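Local coordinates for putative polyphosphate kinase 2 family protein (Arthrobacter aurescens, PDB 3RHF), which probably transfers phosphate groups between polyphosphate and nucleotides as a P-loop kinase of the polyphosphate kinase 2 family, at residues G103-F109 with M134-R140; V146-H152 with D223-Y228; V19-G23 with P241-P246; M83-G87 with Q193-L197. All coordinates share one frame; numbering follows the deposited sequence.

Contact 1 (G103-F109 with M134-R140); sequences GVQLTAF and MVGVFDR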
loop_
_atom_site.group_PDB
_atom_site.type_symbol
_atom_site.label_atom_id
_atom_site.label_comp_id
_atom_site.label_asym_id
_atom_site.label_seq_id
_atom_site.Cartn_x
_atom_site.Cartn_y
_atom_site.Cartn_z
ATOM N N GLY A 103 -7.855 0.905 -2.454
ATOM C CA GLY A 103 -8.949 1.242 -1.500
ATOM C C GLY A 103 -8.475 2.026 -0.276
ATOM O O GLY A 103 -9.264 2.304 0.617
ATOM N N VAL A 104 -7.196 2.430 -0.305
ATOM C CA VAL A 104 -6.516 3.055 0.836
ATOM C C VAL A 104 -5.824 4.323 0.467
ATOM O O VAL A 104 -5.186 4.375 -0.571
ATOM C CB VAL A 104 -5.433 2.103 1.412
ATOM C CG1 VAL A 104 -4.653 2.758 2.519
ATOM C CG2 VAL A 104 -6.089 0.852 1.931
ATOM N N GLN A 105 -5.946 5.345 1.304
ATOM C CA GLN A 105 -5.230 6.660 1.093
ATOM C C GLN A 105 -4.383 6.832 2.346
ATOM O O GLN A 105 -4.900 7.141 3.416
ATOM C CB GLN A 105 -6.159 7.903 0.833
ATOM C CG GLN A 105 -7.404 7.552 -0.044
ATOM C CD GLN A 105 -8.305 8.714 -0.584
ATOM O OE1 GLN A 105 -9.468 8.914 -0.142
ATOM N NE2 GLN A 105 -7.811 9.392 -1.590
ATOM N N LEU A 106 -3.103 6.507 2.224
ATOM C CA LEU A 106 -2.162 6.687 3.293
ATOM C C LEU A 106 -1.455 8.058 3.150
ATOM O O LEU A 106 -0.987 8.409 2.078
ATOM C CB LEU A 106 -1.124 5.587 3.232
ATOM C CG LEU A 106 0.135 5.840 4.041
ATOM C CD1 LEU A 106 -0.298 5.913 5.528
ATOM C CD2 LEU A 106 1.117 4.692 3.756
ATOM N N THR A 107 -1.382 8.812 4.242
ATOM C CA THR A 107 -0.513 9.958 4.331
ATOM C C THR A 107 0.354 9.867 5.611
ATOM O O THR A 107 -0.161 9.702 6.702
ATOM C CB THR A 107 -1.331 11.289 4.358
ATOM O OG1 THR A 107 -2.176 11.373 3.194
ATOM C CG2 THR A 107 -0.382 12.492 4.392
ATOM N N ALA A 108 1.665 9.951 5.447
ATOM C CA ALA A 108 2.620 10.149 6.540
ATOM C C ALA A 108 3.032 11.625 6.534
ATOM O O ALA A 108 3.888 12.062 5.731
ATOM C CB ALA A 108 3.846 9.243 6.337
ATOM N N PHE A 109 2.385 12.394 7.399
ATOM C CA PHE A 109 2.669 13.822 7.558
ATOM C C PHE A 109 4.091 14.044 8.068
ATOM O O PHE A 109 4.507 13.483 9.078
ATOM C CB PHE A 109 1.633 14.488 8.475
ATOM C CG PHE A 109 0.246 14.600 7.846
ATOM C CD1 PHE A 109 -0.014 15.549 6.863
ATOM C CD2 PHE A 109 -0.771 13.729 8.207
ATOM C CE1 PHE A 109 -1.265 15.648 6.265
ATOM C CE2 PHE A 109 -2.010 13.802 7.613
ATOM C CZ PHE A 109 -2.267 14.775 6.639
HETATM N N MSE A 134 -13.327 4.899 0.946
HETATM C CA MSE A 134 -11.913 4.704 1.155
HETATM C C MSE A 134 -11.579 4.505 2.622
HETATM O O MSE A 134 -12.342 4.928 3.504
HETATM C CB MSE A 134 -11.127 5.868 0.612
HETATM C CG MSE A 134 -11.363 6.199 -0.876
HETATM SE SE MSE A 134 -10.601 4.854 -2.076
HETATM C CE MSE A 134 -8.685 5.192 -1.907
ATOM N N VAL A 135 -10.463 3.799 2.877
ATOM C CA VAL A 135 -9.861 3.753 4.216
ATOM C C VAL A 135 -8.689 4.669 4.196
ATOM O O VAL A 135 -7.740 4.478 3.456
ATOM C CB VAL A 135 -9.369 2.344 4.611
ATOM C CG1 VAL A 135 -8.592 2.415 5.915
ATOM C CG2 VAL A 135 -10.592 1.348 4.724
ATOM N N GLY A 136 -8.752 5.699 4.983
ATOM C CA GLY A 136 -7.628 6.633 5.061
ATOM C C GLY A 136 -6.760 6.298 6.250
ATOM O O GLY A 136 -7.283 5.974 7.355
ATOM N N VAL A 137 -5.442 6.347 6.050
ATOM C CA VAL A 137 -4.523 6.164 7.170
ATOM C C VAL A 137 -3.611 7.357 7.293
ATOM O O VAL A 137 -2.890 7.708 6.349
ATOM C CB VAL A 137 -3.725 4.855 7.066
ATOM C CG1 VAL A 137 -2.643 4.822 8.169
ATOM C CG2 VAL A 137 -4.667 3.634 7.133
ATOM N N PHE A 138 -3.667 7.971 8.480
ATOM C CA PHE A 138 -2.777 9.070 8.885
ATOM C C PHE A 138 -1.682 8.563 9.862
ATOM O O PHE A 138 -1.945 8.312 11.060
ATOM C CB PHE A 138 -3.559 10.196 9.586
ATOM C CG PHE A 138 -4.387 11.106 8.671
ATOM C CD1 PHE A 138 -4.421 10.959 7.288
ATOM C CD2 PHE A 138 -5.127 12.137 9.240
ATOM C CE1 PHE A 138 -5.205 11.839 6.470
ATOM C CE2 PHE A 138 -5.924 12.984 8.458
ATOM C CZ PHE A 138 -5.962 12.835 7.069
ATOM N N ASP A 139 -0.478 8.375 9.310
ATOM C CA ASP A 139 0.739 8.235 10.107
ATOM C C ASP A 139 1.232 9.640 10.523
ATOM O O ASP A 139 1.802 10.381 9.726
ATOM C CB ASP A 139 1.810 7.444 9.341
ATOM C CG ASP A 139 3.088 7.223 10.136
ATOM O OD1 ASP A 139 3.218 7.846 11.188
ATOM O OD2 ASP A 139 3.974 6.429 9.718
ATOM N N ARG A 140 1.015 9.936 11.809
ATOM C CA ARG A 140 0.964 11.286 12.366
ATOM C C ARG A 140 -0.213 12.040 11.754
ATOM O O ARG A 140 -0.765 11.596 10.758
ATOM C CB ARG A 140 2.271 12.045 12.181
ATOM C CG ARG A 140 3.457 11.376 12.798
ATOM C CD ARG A 140 4.686 12.170 12.434
ATOM N NE ARG A 140 5.892 11.635 13.033
ATOM C CZ ARG A 140 6.660 10.682 12.509
ATOM N NH1 ARG A 140 7.737 10.297 13.188
ATOM N NH2 ARG A 140 6.373 10.104 11.334
HETATM O O HOH W 1 4.577 10.792 9.686
#

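Contact 2 (V146-H152 with D223-Y228); sequences VLIHRVH and DYMDAY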
loop_
_atom_site.group_PDB
_atom_site.type_symbol
_atom_site.label_atom_id
_atom_site.label_comp_id
_atom_site.label_asym_id
_atom_site.label_seq_id
_atom_site.Cartn_x
_atom_site.Cartn_y
_atom_site.Cartn_z
ATOM N N VAL A 146 -0.646 20.069 18.314
ATOM C CA VAL A 146 -0.778 20.313 19.752
ATOM C C VAL A 146 0.130 19.448 20.642
ATOM O O VAL A 146 -0.117 19.341 21.849
ATOM C CB VAL A 146 -2.217 20.139 20.224
ATOM C CG1 VAL A 146 -3.077 21.121 19.511
ATOM C CG2 VAL A 146 -2.698 18.698 20.043
ATOM N N LEU A 147 1.155 18.834 20.056
ATOM C CA LEU A 147 2.090 17.994 20.821
ATOM C C LEU A 147 3.500 18.593 20.756
ATOM O O LEU A 147 3.962 19.167 21.701
ATOM C CB LEU A 147 2.109 16.538 20.323
ATOM C CG LEU A 147 0.792 15.796 20.504
ATOM C CD1 LEU A 147 0.727 14.588 19.607
ATOM C CD2 LEU A 147 0.543 15.439 21.973
ATOM N N ILE A 148 4.169 18.451 19.623
ATOM C CA ILE A 148 5.503 18.930 19.482
ATOM C C ILE A 148 5.463 20.444 19.784
ATOM O O ILE A 148 6.239 20.948 20.589
ATOM C CB ILE A 148 6.111 18.502 18.088
ATOM C CG1 ILE A 148 7.637 18.687 18.079
ATOM C CG2 ILE A 148 5.549 19.268 16.947
ATOM C CD1 ILE A 148 8.376 17.926 16.908
ATOM N N HIS A 149 4.494 21.146 19.215
ATOM C CA HIS A 149 4.389 22.594 19.390
ATOM C C HIS A 149 4.206 22.959 20.857
ATOM O O HIS A 149 4.717 23.961 21.322
ATOM C CB HIS A 149 3.217 23.141 18.571
ATOM C CG HIS A 149 3.463 23.185 17.090
ATOM N ND1 HIS A 149 3.346 24.346 16.349
ATOM C CD2 HIS A 149 3.801 22.212 16.212
ATOM C CE1 HIS A 149 3.603 24.088 15.079
ATOM N NE2 HIS A 149 3.891 22.803 14.971
ATOM N N ARG A 150 3.477 22.146 21.600
ATOM C CA ARG A 150 3.306 22.422 23.010
ATOM C C ARG A 150 4.634 22.292 23.752
ATOM O O ARG A 150 5.137 23.262 24.312
ATOM C CB ARG A 150 2.276 21.482 23.589
ATOM C CG ARG A 150 1.995 21.745 25.034
ATOM C CD ARG A 150 0.780 20.974 25.430
ATOM N NE ARG A 150 0.219 21.405 26.691
ATOM C CZ ARG A 150 0.707 21.079 27.889
ATOM N NH1 ARG A 150 1.809 20.309 28.030
ATOM N NH2 ARG A 150 0.066 21.508 28.963
ATOM N N VAL A 151 5.196 21.088 23.718
ATOM C CA VAL A 151 6.470 20.774 24.331
ATOM C C VAL A 151 7.497 21.881 24.156
ATOM O O VAL A 151 8.120 22.300 25.125
ATOM C CB VAL A 151 7.064 19.505 23.743
ATOM C CG1 VAL A 151 8.448 19.205 24.366
ATOM C CG2 VAL A 151 6.135 18.343 23.974
ATOM N N HIS A 152 7.668 22.346 22.930
ATOM C CA HIS A 152 8.715 23.310 22.605
ATOM C C HIS A 152 8.298 24.798 22.630
ATOM O O HIS A 152 9.012 25.659 22.122
ATOM C CB HIS A 152 9.352 22.918 21.276
ATOM C CG HIS A 152 10.178 21.674 21.374
ATOM N ND1 HIS A 152 10.117 20.660 20.446
ATOM C CD2 HIS A 152 11.073 21.274 22.312
ATOM C CE1 HIS A 152 10.945 19.694 20.796
ATOM N NE2 HIS A 152 11.534 20.038 21.929
ATOM N N ASP A 223 7.284 15.848 29.147
ATOM C CA ASP A 223 6.527 16.963 28.556
ATOM C C ASP A 223 5.578 16.390 27.456
ATOM O O ASP A 223 4.357 16.669 27.438
ATOM C CB ASP A 223 7.465 18.036 27.951
ATOM C CG ASP A 223 8.351 18.788 29.010
ATOM O OD1 ASP A 223 7.803 19.252 30.039
ATOM O OD2 ASP A 223 9.596 18.946 28.790
ATOM N N TYR A 224 6.136 15.538 26.584
ATOM C CA TYR A 224 5.336 14.800 25.624
ATOM C C TYR A 224 4.244 13.986 26.266
ATOM O O TYR A 224 3.143 14.045 25.807
ATOM C CB TYR A 224 6.195 13.898 24.768
ATOM C CG TYR A 224 6.868 14.565 23.594
ATOM C CD1 TYR A 224 6.165 14.878 22.423
ATOM C CD2 TYR A 224 8.218 14.853 23.633
ATOM C CE1 TYR A 224 6.817 15.494 21.325
ATOM C CE2 TYR A 224 8.856 15.443 22.564
ATOM C CZ TYR A 224 8.170 15.759 21.415
ATOM O OH TYR A 224 8.889 16.325 20.386
HETATM N N MSE A 225 4.509 13.209 27.301
HETATM C CA MSE A 225 3.400 12.509 27.955
HETATM C C MSE A 225 2.302 13.447 28.457
HETATM O O MSE A 225 1.119 13.092 28.447
HETATM C CB MSE A 225 3.866 11.684 29.151
HETATM C CG MSE A 225 4.700 10.412 28.829
HETATM SE SE MSE A 225 4.105 9.270 27.329
HETATM C CE MSE A 225 5.004 10.173 25.824
ATOM N N ASP A 226 2.703 14.635 28.924
ATOM C CA ASP A 226 1.744 15.644 29.411
ATOM C C ASP A 226 0.894 16.196 28.221
ATOM O O ASP A 226 -0.338 16.355 28.313
ATOM C CB ASP A 226 2.476 16.761 30.215
ATOM C CG ASP A 226 1.512 17.703 30.923
ATOM O OD1 ASP A 226 0.735 17.222 31.778
ATOM O OD2 ASP A 226 1.500 18.930 30.615
ATOM N N ALA A 227 1.581 16.482 27.121
ATOM C CA ALA A 227 0.939 16.976 25.925
ATOM C C ALA A 227 -0.140 16.004 25.467
ATOM O O ALA A 227 -1.255 16.405 25.127
ATOM C CB ALA A 227 1.963 17.171 24.833
ATOM N N TYR A 228 0.203 14.724 25.471
ATOM C CA TYR A 228 -0.718 13.709 25.037
ATOM C C TYR A 228 -1.910 13.700 25.959
ATOM O O TYR A 228 -3.053 13.685 25.509
ATOM C CB TYR A 228 -0.042 12.315 24.988
ATOM C CG TYR A 228 0.564 12.024 23.622
ATOM C CD1 TYR A 228 -0.245 11.701 22.542
ATOM C CD2 TYR A 228 1.939 12.115 23.399
ATOM C CE1 TYR A 228 0.291 11.470 21.301
ATOM C CE2 TYR A 228 2.477 11.876 22.123
ATOM C CZ TYR A 228 1.634 11.560 21.081
ATOM O OH TYR A 228 2.121 11.330 19.799
#

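Contact 3 (V19-G23 with P241-P246); sequences VLRVG and PWHVVP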
loop_
_atom_site.group_PDB
_atom_site.type_symbol
_atom_site.label_atom_id
_atom_site.label_comp_id
_atom_site.label_asym_id
_atom_site.label_seq_id
_atom_site.Cartn_x
_atom_site.Cartn_y
_atom_site.Cartn_z
ATOM N N VAL A 19 -12.016 -1.420 26.374
ATOM C CA VAL A 19 -10.992 -1.379 27.396
ATOM C C VAL A 19 -9.939 -0.322 27.084
ATOM O O VAL A 19 -9.290 0.154 28.012
ATOM C CB VAL A 19 -10.340 -2.789 27.675
ATOM C CG1 VAL A 19 -11.393 -3.758 28.215
ATOM C CG2 VAL A 19 -9.673 -3.416 26.448
ATOM N N LEU A 20 -9.751 0.063 25.810
ATOM C CA LEU A 20 -8.649 0.993 25.457
ATOM C C LEU A 20 -9.109 2.423 25.278
ATOM O O LEU A 20 -8.290 3.311 25.065
ATOM C CB LEU A 20 -7.898 0.546 24.199
ATOM C CG LEU A 20 -7.125 -0.756 24.304
ATOM C CD1 LEU A 20 -6.394 -1.016 22.967
ATOM C CD2 LEU A 20 -6.159 -0.758 25.524
ATOM N N ARG A 21 -10.416 2.630 25.391
ATOM C CA ARG A 21 -11.053 3.960 25.226
ATOM C C ARG A 21 -10.554 4.950 26.273
ATOM O O ARG A 21 -10.298 4.572 27.401
ATOM C CB ARG A 21 -12.569 3.805 25.383
ATOM C CG ARG A 21 -13.431 4.825 24.678
ATOM C CD ARG A 21 -14.968 4.523 24.815
ATOM N NE ARG A 21 -15.733 5.764 24.633
ATOM C CZ ARG A 21 -16.049 6.633 25.609
ATOM N NH1 ARG A 21 -16.729 7.753 25.311
ATOM N NH2 ARG A 21 -15.705 6.400 26.888
ATOM N N VAL A 22 -10.401 6.207 25.891
ATOM C CA VAL A 22 -10.132 7.272 26.845
ATOM C C VAL A 22 -11.445 7.953 27.261
ATOM O O VAL A 22 -12.028 8.738 26.512
ATOM C CB VAL A 22 -9.154 8.283 26.267
ATOM C CG1 VAL A 22 -9.091 9.548 27.131
ATOM C CG2 VAL A 22 -7.816 7.635 26.090
ATOM N N GLY A 23 -11.902 7.617 28.460
ATOM C CA GLY A 23 -13.192 8.079 28.962
ATOM C C GLY A 23 -13.010 9.121 30.035
ATOM O O GLY A 23 -11.895 9.533 30.328
ATOM N N PRO A 241 -13.506 9.026 19.805
ATOM C CA PRO A 241 -12.796 8.700 21.003
ATOM C C PRO A 241 -11.346 8.507 20.700
ATOM O O PRO A 241 -11.029 8.047 19.596
ATOM C CB PRO A 241 -13.398 7.361 21.419
ATOM C CG PRO A 241 -14.651 7.218 20.653
ATOM C CD PRO A 241 -14.405 7.939 19.394
ATOM N N TRP A 242 -10.482 8.819 21.674
ATOM C CA TRP A 242 -9.089 8.370 21.625
ATOM C C TRP A 242 -8.953 6.945 22.160
ATOM O O TRP A 242 -9.731 6.526 22.976
ATOM C CB TRP A 242 -8.202 9.270 22.453
ATOM C CG TRP A 242 -7.650 10.364 21.697
ATOM C CD1 TRP A 242 -8.024 11.690 21.753
ATOM C CD2 TRP A 242 -6.599 10.275 20.799
ATOM N NE1 TRP A 242 -7.261 12.416 20.910
ATOM C CE2 TRP A 242 -6.377 11.574 20.291
ATOM C CE3 TRP A 242 -5.817 9.230 20.350
ATOM C CZ2 TRP A 242 -5.392 11.852 19.348
ATOM C CZ3 TRP A 242 -4.832 9.496 19.386
ATOM C CH2 TRP A 242 -4.632 10.792 18.900
ATOM N N HIS A 243 -7.992 6.199 21.667
ATOM C CA HIS A 243 -7.679 4.935 22.252
ATOM C C HIS A 243 -6.192 4.919 22.481
ATOM O O HIS A 243 -5.434 5.319 21.622
ATOM C CB HIS A 243 -8.052 3.786 21.333
ATOM C CG HIS A 243 -9.480 3.791 20.909
ATOM N ND1 HIS A 243 -9.920 4.505 19.824
ATOM C CD2 HIS A 243 -10.567 3.164 21.422
ATOM C CE1 HIS A 243 -11.223 4.330 19.699
ATOM N NE2 HIS A 243 -11.635 3.507 20.647
ATOM N N VAL A 244 -5.788 4.451 23.644
ATOM C CA VAL A 244 -4.389 4.336 23.995
ATOM C C VAL A 244 -4.120 2.843 24.169
ATOM O O VAL A 244 -4.732 2.193 25.015
ATOM C CB VAL A 244 -4.079 5.082 25.304
ATOM C CG1 VAL A 244 -2.687 4.652 25.820
ATOM C CG2 VAL A 244 -4.196 6.624 25.124
ATOM N N VAL A 245 -3.224 2.338 23.320
ATOM C CA VAL A 245 -2.970 0.946 23.103
ATOM C C VAL A 245 -1.563 0.649 23.622
ATOM O O VAL A 245 -0.559 1.112 23.045
ATOM C CB VAL A 245 -2.976 0.616 21.595
ATOM C CG1 VAL A 245 -2.622 -0.791 21.403
ATOM C CG2 VAL A 245 -4.341 0.926 20.919
ATOM N N PRO A 246 -1.461 -0.120 24.717
ATOM C CA PRO A 246 -0.168 -0.534 25.233
ATOM C C PRO A 246 0.631 -1.200 24.117
ATOM O O PRO A 246 0.114 -2.097 23.461
ATOM C CB PRO A 246 -0.554 -1.534 26.281
ATOM C CG PRO A 246 -1.767 -1.030 26.824
ATOM C CD PRO A 246 -2.519 -0.409 25.683
#

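Contact 4 (M83-G87 with Q193-L197); sequences MDTAG and QKKRL. With PO4 (phosphate ion), chain I.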
loop_
_atom_site.group_PDB
_atom_site.type_symbol
_atom_site.label_atom_id
_atom_site.label_comp_id
_atom_site.label_asym_id
_atom_site.label_seq_id
_atom_site.Cartn_x
_atom_site.Cartn_y
_atom_site.Cartn_z
HETATM N N MSE A 83 5.335 8.109 19.960
HETATM C CA MSE A 83 6.735 8.478 19.997
HETATM C C MSE A 83 7.529 7.584 19.038
HETATM O O MSE A 83 7.082 6.466 18.706
HETATM C CB MSE A 83 7.268 8.292 21.429
HETATM C CG MSE A 83 6.500 9.062 22.500
HETATM SE SE MSE A 83 6.543 11.033 22.271
HETATM C CE MSE A 83 8.498 11.298 22.294
ATOM N N ASP A 84 8.701 8.055 18.605
ATOM C CA ASP A 84 9.466 7.325 17.611
ATOM C C ASP A 84 9.876 6.025 18.218
ATOM O O ASP A 84 10.064 5.958 19.429
ATOM C CB ASP A 84 10.702 8.091 17.110
ATOM C CG ASP A 84 10.342 9.265 16.150
ATOM O OD1 ASP A 84 9.288 9.240 15.465
ATOM O OD2 ASP A 84 11.130 10.238 16.082
ATOM N N THR A 85 9.995 4.970 17.398
ATOM C CA THR A 85 10.313 3.657 17.927
ATOM C C THR A 85 9.054 2.886 18.344
ATOM O O THR A 85 9.084 1.658 18.414
ATOM C CB THR A 85 11.328 3.861 19.118
ATOM O OG1 THR A 85 12.639 3.482 18.683
ATOM C CG2 THR A 85 10.922 3.168 20.342
ATOM N N ALA A 86 7.940 3.570 18.611
ATOM C CA ALA A 86 6.722 2.895 19.160
ATOM C C ALA A 86 6.054 1.939 18.156
ATOM O O ALA A 86 5.156 1.171 18.512
ATOM C CB ALA A 86 5.724 3.896 19.624
ATOM N N GLY A 87 6.465 2.026 16.888
ATOM C CA GLY A 87 5.980 1.128 15.857
ATOM C C GLY A 87 4.816 1.593 14.995
ATOM O O GLY A 87 4.059 0.751 14.523
ATOM N N GLN A 193 11.619 2.621 24.755
ATOM C CA GLN A 193 12.216 3.426 23.699
ATOM C C GLN A 193 13.748 3.264 23.698
ATOM O O GLN A 193 14.377 3.082 22.645
ATOM C CB GLN A 193 11.883 4.886 23.886
ATOM C CG GLN A 193 11.708 5.610 22.649
ATOM C CD GLN A 193 12.481 6.898 22.553
ATOM O OE1 GLN A 193 13.555 7.009 23.113
ATOM N NE2 GLN A 193 11.969 7.856 21.735
ATOM N N LYS A 194 14.328 3.342 24.891
ATOM C CA LYS A 194 15.766 3.164 25.072
ATOM C C LYS A 194 16.199 1.799 24.550
ATOM O O LYS A 194 17.144 1.699 23.783
ATOM C CB LYS A 194 16.172 3.377 26.542
ATOM C CG LYS A 194 17.582 2.935 26.862
ATOM C CD LYS A 194 18.283 3.771 27.972
ATOM C CE LYS A 194 17.692 3.613 29.369
ATOM N NZ LYS A 194 18.547 4.360 30.388
ATOM N N LYS A 195 15.475 0.761 24.943
ATOM C CA LYS A 195 15.750 -0.590 24.464
ATOM C C LYS A 195 15.698 -0.642 22.931
ATOM O O LYS A 195 16.507 -1.293 22.288
ATOM C CB LYS A 195 14.731 -1.544 25.080
ATOM C CG LYS A 195 15.111 -3.035 25.050
ATOM C CD LYS A 195 13.914 -3.976 25.402
ATOM C CE LYS A 195 13.996 -5.418 24.773
ATOM N NZ LYS A 195 12.643 -6.137 24.862
ATOM N N ARG A 196 14.751 0.074 22.341
ATOM C CA ARG A 196 14.613 0.062 20.903
ATOM C C ARG A 196 15.719 0.849 20.183
ATOM O O ARG A 196 16.214 0.375 19.159
ATOM C CB ARG A 196 13.188 0.467 20.462
ATOM C CG ARG A 196 12.196 -0.611 20.829
ATOM C CD ARG A 196 10.763 -0.264 20.547
ATOM N NE ARG A 196 9.846 -1.246 21.141
ATOM C CZ ARG A 196 8.539 -1.311 20.886
ATOM N NH1 ARG A 196 7.967 -0.480 20.026
ATOM N NH2 ARG A 196 7.787 -2.162 21.515
ATOM N N LEU A 197 16.109 2.017 20.692
ATOM C CA LEU A 197 17.184 2.775 20.037
ATOM C C LEU A 197 18.491 2.006 20.139
ATOM O O LEU A 197 19.283 1.965 19.182
ATOM C CB LEU A 197 17.350 4.157 20.630
ATOM C CG LEU A 197 16.232 5.151 20.373
ATOM C CD1 LEU A 197 16.434 6.333 21.284
ATOM C CD2 LEU A 197 16.195 5.587 18.911
HETATM P P PO4 I . 7.808 4.564 14.733
HETATM O O1 PO4 I . 9.069 5.495 14.773
HETATM O O2 PO4 I . 8.361 3.115 15.135
HETATM O O3 PO4 I . 6.665 4.998 15.707
HETATM O O4 PO4 I . 7.228 4.593 13.284
HETATM O O HOH W 2 5.151 -1.343 19.192
#

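Contact 1 (G103-F109 with M134-R140)
Phe109 and Phe138 meet at the C-terminal end of two parallel strands, 104-108 and 135-139, whose pairing is continued by side chains beyond the last strong backbone bond. The backbones alternate donors and acceptors, beginning with an almost straight bond (177°) from Val135 N to Gly103 O; Gln105 and Thr107 then use both their N-H and C=O groups, and the series fades to a weak bond from Phe109 N to Asp139 O. Phe109 takes over there. Its CB lies 4.5 Å from Arg140 CB, and with CG anti to the carbonyl carbon (chi1 -70°) the ring swings toward the partner strand. CD2 comes next, 3.3 Å from Arg140 O, which sits at the ring edge. CE2 then points at the centre of the Phe138 ring, 3.7 Å from Phe138 CD1, while CZ is 4.2 Å from Phe138 CZ. The planes stand at 84°, a T-shaped pair with Phe109 supplying the edge; Thr107 CG2 lies over a face of Phe109. At the far end the bent selenomethionine Met134 crosses Gln105 at about a right angle, its CE 3.3 Å from Gln105 CG, while Gln105 OE1 accepts from Ala131 N. Between these ends Leu106 CD1 packs 3.7 Å from Val137 CG1. Strand 135-139 continues the sheet through backbone bonds to strand 75-82. Helix 88-98 packs against Val104, Leu106 and Asp139, helix 123-126 meets the two phenylalanines, and Pro101 of the second subunit touches Leu106.

Contact 2 (V146-H152 with D223-Y228)
Val151 and Leu147 each set a methyl group squarely on a tyrosine, a clear case of a helical turn and its lead-in packed on a helix by CH-pi contacts. Val151 CG2 stands 3.8 Å from the centroid of the Tyr224 ring, 10° off its normal, and Leu147 CD2 does the same to Tyr228 at 3.7 Å. Leu147 forks around its target: CD1 reaches the phenol end, 3.5 Å from Tyr228 CZ, while CD2 also touches Ala227 CB at 3.6 Å. The small Ala227 lets the backbones come close here. At the rim, Arg150 runs out extended, CG anti to its own N (chi1 -177°), past Ala227 CB, and NH1 forms a salt bridge to Asp226 OD2 at 2.9 Å. The bond is bent, and it meets the anti side of the carboxylate from somewhat out of its plane; NH2 adds a weak bond to the same oxygen.

A second shell meets the rings. Tyr224 OH is weakly bonded to Glu217 and Tyr228 OH to Gln81, while His152 meets Tyr220 edge-to-face. The short helix 148-151 is packed against helix 221-235, with Arg150 also touching helix 157-176 and Ile148 and His152 reaching helix 212-218.

Contact 3 (V19-G23 with P241-P246)
Arg21 and His243 form a single backbone bridge, their CA atoms 4.6 Å apart, flanked by bonds from Val244 N to Leu20 O (3.1 Å) and from Val22 N to Trp242 O (3.0 Å). A loop that is not itself a regular strand can thus borrow two bonds from the outermost strand of a sheet. Leu20 does most of the side-chain work. Its CG lies anti to the carbonyl carbon (chi1 -66°), which sends the branched end along strand 242-246: CD1 comes within 3.5 Å of Val245 CG2, and CD2 rests 3.7 Å from the ring atom CD of Pro246. Val22 also points at the strand, and its CG2 touches both Trp242 CB at 4.0 Å and Val244 CG2 at 3.9 Å. Arg21 turns the other way, leaving its CG at 4.1 Å from Pro241 CB, while His243 CD2 lies near the Arg21 backbone. Beyond the pair, Leu20 and Val245 both reach Ala256 of helix 250-266, whereas Val22 and Val244 both meet Phe232 of helix 221-235. The imidazole of His243 is tied by ND1 to Lys183 O, and the Trp242 indole by NE1 to Thr235. Polar contact between the two segments is therefore a backbone affair, with Leu20 O and Trp242 O each satisfied by a peptide N-H, and the side chains add apolar packing that probably limits the access of water to those two bonds.

Contact 4 (M83-G87 with Q193-L197)
Arg196 NH1 grips the peptide oxygen of Thr85 at 2.9 Å along a fairly straight line (163°), and the oxygen lies in the guanidinium plane. The same nitrogen donates to a water that in turn donates to Ala86 O, joining the arginine to two successive carbonyls. Arg196 is extended from CG to NE; on the way its CD passes 3.4 Å from Thr85 CG2, a methyl that also touches Gln193 CG at 3.5 Å. NE and NH2 are held by Glu192 and Ala247 O, which fixes the guanidinium's rotation. On the loop, Thr85 N, within a type II turn from Met83 to Ala86, donates to O1 of a bound phosphate, and Gly87 N, just after the turn, donates to O2, both at 2.8 Å. Gly89 N and Lys88 NZ also bind this ion, consistent with the segment being part of the P-loop (Walker A motif) of the family. The loop thus turns N-H groups to the anion and Thr85 O to the arginine. Gly87 occupies the N-cap position of helix 88-98, so the loop bridges strand 75-82 and that helix, while helix 190-202 packs against it beside Trp221 and Ile188.

Overall arrangement
From the N terminus, the chain first supplies 19-23, which waits more than two hundred residues for strand 242-246; contact 3 therefore closes a loop that encloses the other three. Next comes 83-87, opening contact 4, within which contact 1 is nested as strands 104-108 and 135-139 pair. Contact 2 opens after contact 1 has closed, but its second half follows 193-197, so contacts 2 and 4 cross. Contacts 1 and 3 lie at the two outer edges of the sheet, their centres about 20 Å apart. Contact 4 touches contacts 1 and 2: Asp84 forms a salt bridge to Arg140, and Met83 packs against Tyr224, Met225 and Tyr228 of helix 221-235.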